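Local atomic coordinates of putative uncharacterized protein (Emericella nidulans, PDB entry 3PGB), a protein that probably oxidises primary amines, as copper amine oxidases do, using a copper ion and a topaquinone cofactor made within its own chain. Residues Trp82-Pro87 / Arg780-Asp785; Ala105-His110 / Ser431-Glu436. All coordinates share one frame; numbering follows the deposited sequence.

Contact 1 of 2, residues Trp82-Pro87 / Arg780-Asp785; sequences WLFGRP and RKFPYD
F84 and F782, nearly 700 residues apart in sequence, meet ring on ring in an offset stack, a small worked example of how an aromatic pair can join a helix end to a hairpin. The ring centroids lie 4.5 Å apart, and the planes are tilted by 24°. The overlap is lopsided: F84 CD2 sits over the centre of the F782 ring, 3.5 Å above its plane, and comes within 3.6 Å of F782 CD1. F84 CG lies anti to its own carbonyl carbon (chi1 -73°), which sends the ring off the last turn of helix 73-84 toward the hairpin; the chain leaves helical geometry at G85, and R86 N still bonds to L83 O at 3.2 Å. On the other side, F782 and P783 occupy the middle of a tight turn joining strand 776-781 to a short, weakly bonded strand at about 784-785. The peptide bond between them is cis and the backbone angles fit a type VIb turn of K781-Y784; just outside it D785 N bonds to R780 O at 3.0 Å and closes the hairpin. F782 points its ring out of this turn, CG anti to its backbone N (chi1 -177°), and also rests on A80 and K81 of the same helix. The hairpin is tied to the helix's beginning as well: K781 forms a salt bridge with D73, while Y784 OH is hydrogen-bonded to D74.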
loop_
_atom_site.group_PDB
_atom_site.type_symbol
_atom_site.label_atom_id
_atom_site.label_comp_id
_atom_site.label_asym_id
_atom_site.label_seq_id
_atom_site.Cartn_x
_atom_site.Cartn_y
_atom_site.Cartn_z
ATOM N N TRP A 82 20.676 36.855 -25.643
ATOM C CA TRP A 82 20.175 38.146 -25.159
ATOM C C TRP A 82 20.811 38.545 -23.835
ATOM O O TRP A 82 21.238 39.690 -23.666
ATOM C CB TRP A 82 18.665 38.068 -24.977
ATOM C CG TRP A 82 17.992 39.369 -24.698
ATOM C CD1 TRP A 82 17.549 40.271 -25.616
ATOM C CD2 TRP A 82 17.640 39.895 -23.414
ATOM N NE1 TRP A 82 16.959 41.340 -24.986
ATOM C CE2 TRP A 82 17.000 41.134 -23.633
ATOM C CE3 TRP A 82 17.817 39.447 -22.099
ATOM C CZ2 TRP A 82 16.531 41.931 -22.585
ATOM C CZ3 TRP A 82 17.353 40.237 -21.057
ATOM C CH2 TRP A 82 16.716 41.469 -21.308
ATOM N N LEU A 83 20.866 37.595 -22.902
ATOM C CA LEU A 83 21.415 37.847 -21.570
ATOM C C LEU A 83 22.882 38.272 -21.637
ATOM O O LEU A 83 23.303 39.155 -20.896
ATOM C CB LEU A 83 21.258 36.616 -20.661
ATOM C CG LEU A 83 19.866 36.361 -20.079
ATOM C CD1 LEU A 83 19.777 34.986 -19.414
ATOM C CD2 LEU A 83 19.491 37.448 -19.089
ATOM N N PHE A 84 23.654 37.648 -22.520
ATOM C CA PHE A 84 25.076 37.980 -22.639
ATOM C C PHE A 84 25.286 39.336 -23.297
ATOM O O PHE A 84 26.317 39.973 -23.082
ATOM C CB PHE A 84 25.847 36.887 -23.393
ATOM C CG PHE A 84 26.057 35.636 -22.584
ATOM C CD1 PHE A 84 26.895 35.648 -21.478
ATOM C CD2 PHE A 84 25.406 34.460 -22.911
ATOM C CE1 PHE A 84 27.085 34.514 -20.725
ATOM C CE2 PHE A 84 25.594 33.319 -22.160
ATOM C CZ PHE A 84 26.437 33.346 -21.065
ATOM N N GLY A 85 24.305 39.774 -24.085
ATOM C CA GLY A 85 24.324 41.098 -24.695
ATOM C C GLY A 85 23.762 42.192 -23.796
ATOM O O GLY A 85 23.542 43.311 -24.245
ATOM N N ARG A 86 23.511 41.870 -22.531
ATOM C CA ARG A 86 23.118 42.867 -21.546
ATOM C C ARG A 86 24.334 43.174 -20.678
ATOM O O ARG A 86 24.672 42.382 -19.799
ATOM C CB ARG A 86 21.932 42.378 -20.695
ATOM C CG ARG A 86 20.558 42.475 -21.375
ATOM C CD ARG A 86 20.384 43.839 -22.013
ATOM N NE ARG A 86 19.008 44.190 -22.357
ATOM C CZ ARG A 86 18.250 45.081 -21.717
ATOM N NH1 ARG A 86 18.692 45.730 -20.643
ATOM N NH2 ARG A 86 17.019 45.320 -22.154
ATOM N N PRO A 87 25.011 44.314 -20.934
ATOM C CA PRO A 87 26.232 44.623 -20.173
ATOM C C PRO A 87 26.001 44.895 -18.685
ATOM O O PRO A 87 26.883 44.614 -17.880
ATOM C CB PRO A 87 26.806 45.860 -20.886
ATOM C CG PRO A 87 25.688 46.424 -21.659
ATOM C CD PRO A 87 24.782 45.288 -22.017
ATOM N N ARG A 780 24.904 22.630 -27.397
ATOM C CA ARG A 780 25.352 23.949 -26.933
ATOM C C ARG A 780 24.357 25.024 -27.388
ATOM O O ARG A 780 23.953 25.044 -28.549
ATOM C CB ARG A 780 26.769 24.252 -27.441
ATOM N N LYS A 781 23.954 25.897 -26.464
ATOM C CA LYS A 781 22.930 26.921 -26.733
ATOM C C LYS A 781 23.483 28.348 -26.840
ATOM O O LYS A 781 22.780 29.249 -27.293
ATOM C CB LYS A 781 21.824 26.865 -25.670
ATOM C CG LYS A 781 21.041 25.548 -25.640
ATOM C CD LYS A 781 20.157 25.370 -26.876
ATOM C CE LYS A 781 19.536 23.976 -26.944
ATOM N NZ LYS A 781 19.077 23.538 -28.284
ATOM N N PHE A 782 24.723 28.554 -26.405
ATOM C CA PHE A 782 25.450 29.791 -26.687
ATOM C C PHE A 782 26.953 29.493 -26.749
ATOM O O PHE A 782 27.551 29.148 -25.730
ATOM C CB PHE A 782 25.171 30.866 -25.635
ATOM C CG PHE A 782 25.844 32.181 -25.931
ATOM C CD1 PHE A 782 27.087 32.482 -25.385
ATOM C CD2 PHE A 782 25.245 33.108 -26.778
ATOM C CE1 PHE A 782 27.714 33.686 -25.668
ATOM C CE2 PHE A 782 25.867 34.315 -27.067
ATOM C CZ PHE A 782 27.102 34.605 -26.511
ATOM N N PRO A 783 27.560 29.593 -27.949
ATOM C CA PRO A 783 26.916 29.843 -29.246
ATOM C C PRO A 783 25.929 28.733 -29.610
ATOM O O PRO A 783 26.206 27.560 -29.358
ATOM C CB PRO A 783 28.094 29.861 -30.232
ATOM C CG PRO A 783 29.300 30.149 -29.395
ATOM C CD PRO A 783 29.028 29.513 -28.071
ATOM N N TYR A 784 24.788 29.106 -30.184
ATOM C CA TYR A 784 23.739 28.140 -30.519
ATOM C C TYR A 784 24.178 27.243 -31.678
ATOM O O TYR A 784 24.307 27.700 -32.819
ATOM C CB TYR A 784 22.424 28.862 -30.853
ATOM C CG TYR A 784 21.210 27.959 -31.018
ATOM C CD1 TYR A 784 21.053 26.800 -30.251
ATOM C CD2 TYR A 784 20.194 28.287 -31.918
ATOM C CE1 TYR A 784 19.941 25.984 -30.394
ATOM C CE2 TYR A 784 19.068 27.470 -32.066
ATOM C CZ TYR A 784 18.951 26.321 -31.298
ATOM O OH TYR A 784 17.852 25.508 -31.429
ATOM N N ASP A 785 24.418 25.970 -31.364
ATOM C CA ASP A 785 24.918 24.990 -32.329
ATOM C C ASP A 785 24.097 23.695 -32.208
ATOM O O ASP A 785 24.556 22.712 -31.614
ATOM C CB ASP A 785 26.413 24.737 -32.076
ATOM C CG ASP A 785 27.077 23.913 -33.178
ATOM O OD1 ASP A 785 26.521 23.814 -34.298
ATOM O OD2 ASP A 785 28.169 23.365 -32.919
#

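Contact 2 of 2, residues Ala105-His110 / Ser431-Glu436; sequences ALIELH and SFYKDE
L106 and Y433 mark the closest passage of two strands that belong to different sheets: their CA atoms are 6.3 Å apart, the strand axes approach to 6.1 Å, and their N-to-C directions make an angle of 138°, closer to antiparallel than to perpendicular. No direct hydrogen bond spans the gap, which illustrates how sheets can meet through side chains instead of extending one another. Strand 102-110 pairs with 131-138 in a small antiparallel sheet, consistent with the alpha/beta domains that flank the catalytic beta-sandwich of copper amine oxidases, whereas strand 426-434 belongs to the enzyme domain. A105 and L106 both face R135 in a classic beta bulge. Across from it, Y433 carries most of the contact. With CG anti to the backbone N (chi1 172°), its ring lies against the backbone of the other strand, CD2 being 3.5 Å from I107 N. I107 covers one ring face: CG1 makes a CH-pi contact 4.0 Å from the centroid and 19° off the normal, displaced toward the rim, and the extended side chain carries CD1 on to 3.6 Å from Y433 CZ. V79 and L83 of helix 73-84 also pack on I107, and T76 of that helix touches Y433. Near the turn after Y433, a water accepts from D435 N at 3.0 Å and lies 3.2 Å from A105 O, to which it can donate, though it has more acceptors near it than protons. Farther along the same turn, K434 NZ forms a salt bridge with D435 OD2 at 3.1 Å, meeting that oxygen nearly along its C-O axis.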
loop_
_atom_site.group_PDB
_atom_site.type_symbol
_atom_site.label_atom_id
_atom_site.label_comp_id
_atom_site.label_asym_id
_atom_site.label_seq_id
_atom_site.Cartn_x
_atom_site.Cartn_y
_atom_site.Cartn_z
ATOM N N ALA A 105 22.817 30.456 -13.979
ATOM C CA ALA A 105 22.539 29.190 -13.308
ATOM C C ALA A 105 21.377 28.451 -13.970
ATOM O O ALA A 105 21.376 27.224 -14.028
ATOM C CB ALA A 105 22.247 29.418 -11.818
ATOM N N LEU A 106 20.391 29.187 -14.467
ATOM C CA LEU A 106 19.220 28.562 -15.064
ATOM C C LEU A 106 18.496 29.484 -16.032
ATOM O O LEU A 106 18.393 30.679 -15.799
ATOM C CB LEU A 106 18.246 28.119 -13.972
ATOM C CG LEU A 106 16.980 27.390 -14.424
ATOM C CD1 LEU A 106 17.324 26.090 -15.126
ATOM C CD2 LEU A 106 16.063 27.142 -13.239
ATOM N N ILE A 107 18.005 28.904 -17.122
ATOM C CA ILE A 107 17.076 29.567 -18.027
ATOM C C ILE A 107 15.948 28.583 -18.282
ATOM O O ILE A 107 16.183 27.477 -18.779
ATOM C CB ILE A 107 17.730 29.942 -19.369
ATOM C CG1 ILE A 107 18.981 30.795 -19.148
ATOM C CG2 ILE A 107 16.755 30.697 -20.227
ATOM C CD1 ILE A 107 19.713 31.137 -20.432
ATOM N N GLU A 108 14.731 28.976 -17.927
ATOM C CA GLU A 108 13.567 28.109 -18.081
ATOM C C GLU A 108 12.319 28.933 -18.360
ATOM O O GLU A 108 12.339 30.154 -18.237
ATOM C CB GLU A 108 13.348 27.274 -16.818
ATOM C CG GLU A 108 12.989 28.104 -15.578
ATOM C CD GLU A 108 12.563 27.261 -14.396
ATOM O OE1 GLU A 108 12.812 26.032 -14.410
ATOM O OE2 GLU A 108 11.975 27.833 -13.451
ATOM N N LEU A 109 11.237 28.251 -18.726
ATOM C CA LEU A 109 9.957 28.906 -18.920
ATOM C C LEU A 109 9.437 29.336 -17.569
ATOM O O LEU A 109 9.391 28.540 -16.629
ATOM C CB LEU A 109 8.938 27.964 -19.575
ATOM C CG LEU A 109 7.532 28.543 -19.793
ATOM C CD1 LEU A 109 7.554 29.622 -20.863
ATOM C CD2 LEU A 109 6.524 27.449 -20.154
ATOM N N HIS A 110 9.053 30.599 -17.466
ATOM C CA HIS A 110 8.289 31.036 -16.319
ATOM C C HIS A 110 6.884 30.521 -16.547
ATOM O O HIS A 110 6.274 30.845 -17.559
ATOM C CB HIS A 110 8.287 32.556 -16.202
ATOM C CG HIS A 110 7.402 33.068 -15.114
ATOM N ND1 HIS A 110 7.769 33.052 -13.786
ATOM C CD2 HIS A 110 6.161 33.606 -15.154
ATOM C CE1 HIS A 110 6.796 33.565 -13.056
ATOM N NE2 HIS A 110 5.809 33.910 -13.862
ATOM N N SER A 431 14.373 17.365 -21.008
ATOM C CA SER A 431 15.638 18.094 -21.078
ATOM C C SER A 431 15.759 19.088 -19.940
ATOM O O SER A 431 14.780 19.393 -19.252
ATOM C CB SER A 431 15.775 18.819 -22.418
ATOM O OG SER A 431 14.673 19.671 -22.640
ATOM N N PHE A 432 16.979 19.576 -19.738
ATOM C CA PHE A 432 17.215 20.665 -18.801
ATOM C C PHE A 432 18.372 21.548 -19.260
ATOM O O PHE A 432 19.252 21.112 -20.008
ATOM C CB PHE A 432 17.479 20.121 -17.400
ATOM C CG PHE A 432 18.830 19.489 -17.235
ATOM C CD1 PHE A 432 19.839 20.152 -16.562
ATOM C CD2 PHE A 432 19.088 18.226 -17.747
ATOM C CE1 PHE A 432 21.084 19.567 -16.403
ATOM C CE2 PHE A 432 20.327 17.634 -17.589
ATOM C CZ PHE A 432 21.328 18.308 -16.919
ATOM N N TYR A 433 18.352 22.794 -18.805
ATOM C CA TYR A 433 19.381 23.753 -19.153
ATOM C C TYR A 433 20.441 23.750 -18.076
ATOM O O TYR A 433 20.115 23.815 -16.896
ATOM C CB TYR A 433 18.786 25.160 -19.286
ATOM C CG TYR A 433 19.823 26.248 -19.465
ATOM C CD1 TYR A 433 20.171 26.702 -20.729
ATOM C CD2 TYR A 433 20.461 26.819 -18.368
ATOM C CE1 TYR A 433 21.122 27.701 -20.899
ATOM C CE2 TYR A 433 21.415 27.813 -18.530
ATOM C CZ TYR A 433 21.741 28.250 -19.800
ATOM O OH TYR A 433 22.684 29.234 -19.964
ATOM N N LYS A 434 21.704 23.658 -18.479
ATOM C CA LYS A 434 22.815 24.015 -17.600
ATOM C C LYS A 434 24.063 24.356 -18.413
ATOM O O LYS A 434 24.310 23.765 -19.460
ATOM C CB LYS A 434 23.105 22.911 -16.567
ATOM C CG LYS A 434 24.122 21.832 -16.970
ATOM C CD LYS A 434 24.545 21.020 -15.739
ATOM C CE LYS A 434 25.431 19.819 -16.082
ATOM N NZ LYS A 434 26.831 19.971 -15.571
ATOM N N ASP A 435 24.833 25.322 -17.924
ATOM C CA ASP A 435 26.122 25.674 -18.514
ATOM C C ASP A 435 26.001 26.045 -19.994
ATOM O O ASP A 435 26.753 25.553 -20.826
ATOM C CB ASP A 435 27.126 24.530 -18.312
ATOM C CG ASP A 435 27.214 24.077 -16.857
ATOM O OD1 ASP A 435 27.078 24.927 -15.957
ATOM O OD2 ASP A 435 27.419 22.870 -16.613
ATOM N N GLU A 436 25.047 26.921 -20.301
ATOM C CA GLU A 436 24.757 27.345 -21.678
ATOM C C GLU A 436 24.558 26.159 -22.627
ATOM O O GLU A 436 24.941 26.215 -23.801
ATOM C CB GLU A 436 25.856 28.278 -22.207
ATOM C CG GLU A 436 26.077 29.526 -21.358
ATOM C CD GLU A 436 27.166 29.347 -20.323
ATOM O OE1 GLU A 436 28.281 28.930 -20.709
ATOM O OE2 GLU A 436 26.920 29.628 -19.128
HETATM O O HOH W 1 24.154 26.221 -15.167
#

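In the fold
The centres of the two contacts are 12 Å apart, and contact 2 is nested within the chain loop that contact 1 closes: 82-87, 105-110, 431-436 and 780-785 follow in that order. Helix 73-84 connects them, with L83 CD1 packing 4.0 Å from I107 CD1 and F84 CZ 3.8 Å from E436 CG. On the enzyme-domain side, K781 N probably hydrogen-bonds to E436 O at 2.9 Å, where strands 437-451 and 776-781 pair antiparallel. Contact 1 thus joins the end of an early helix, and contact 2 an early strand, to hairpin ends formed by much later parts of the chain, at a place away from the copper and topaquinone site.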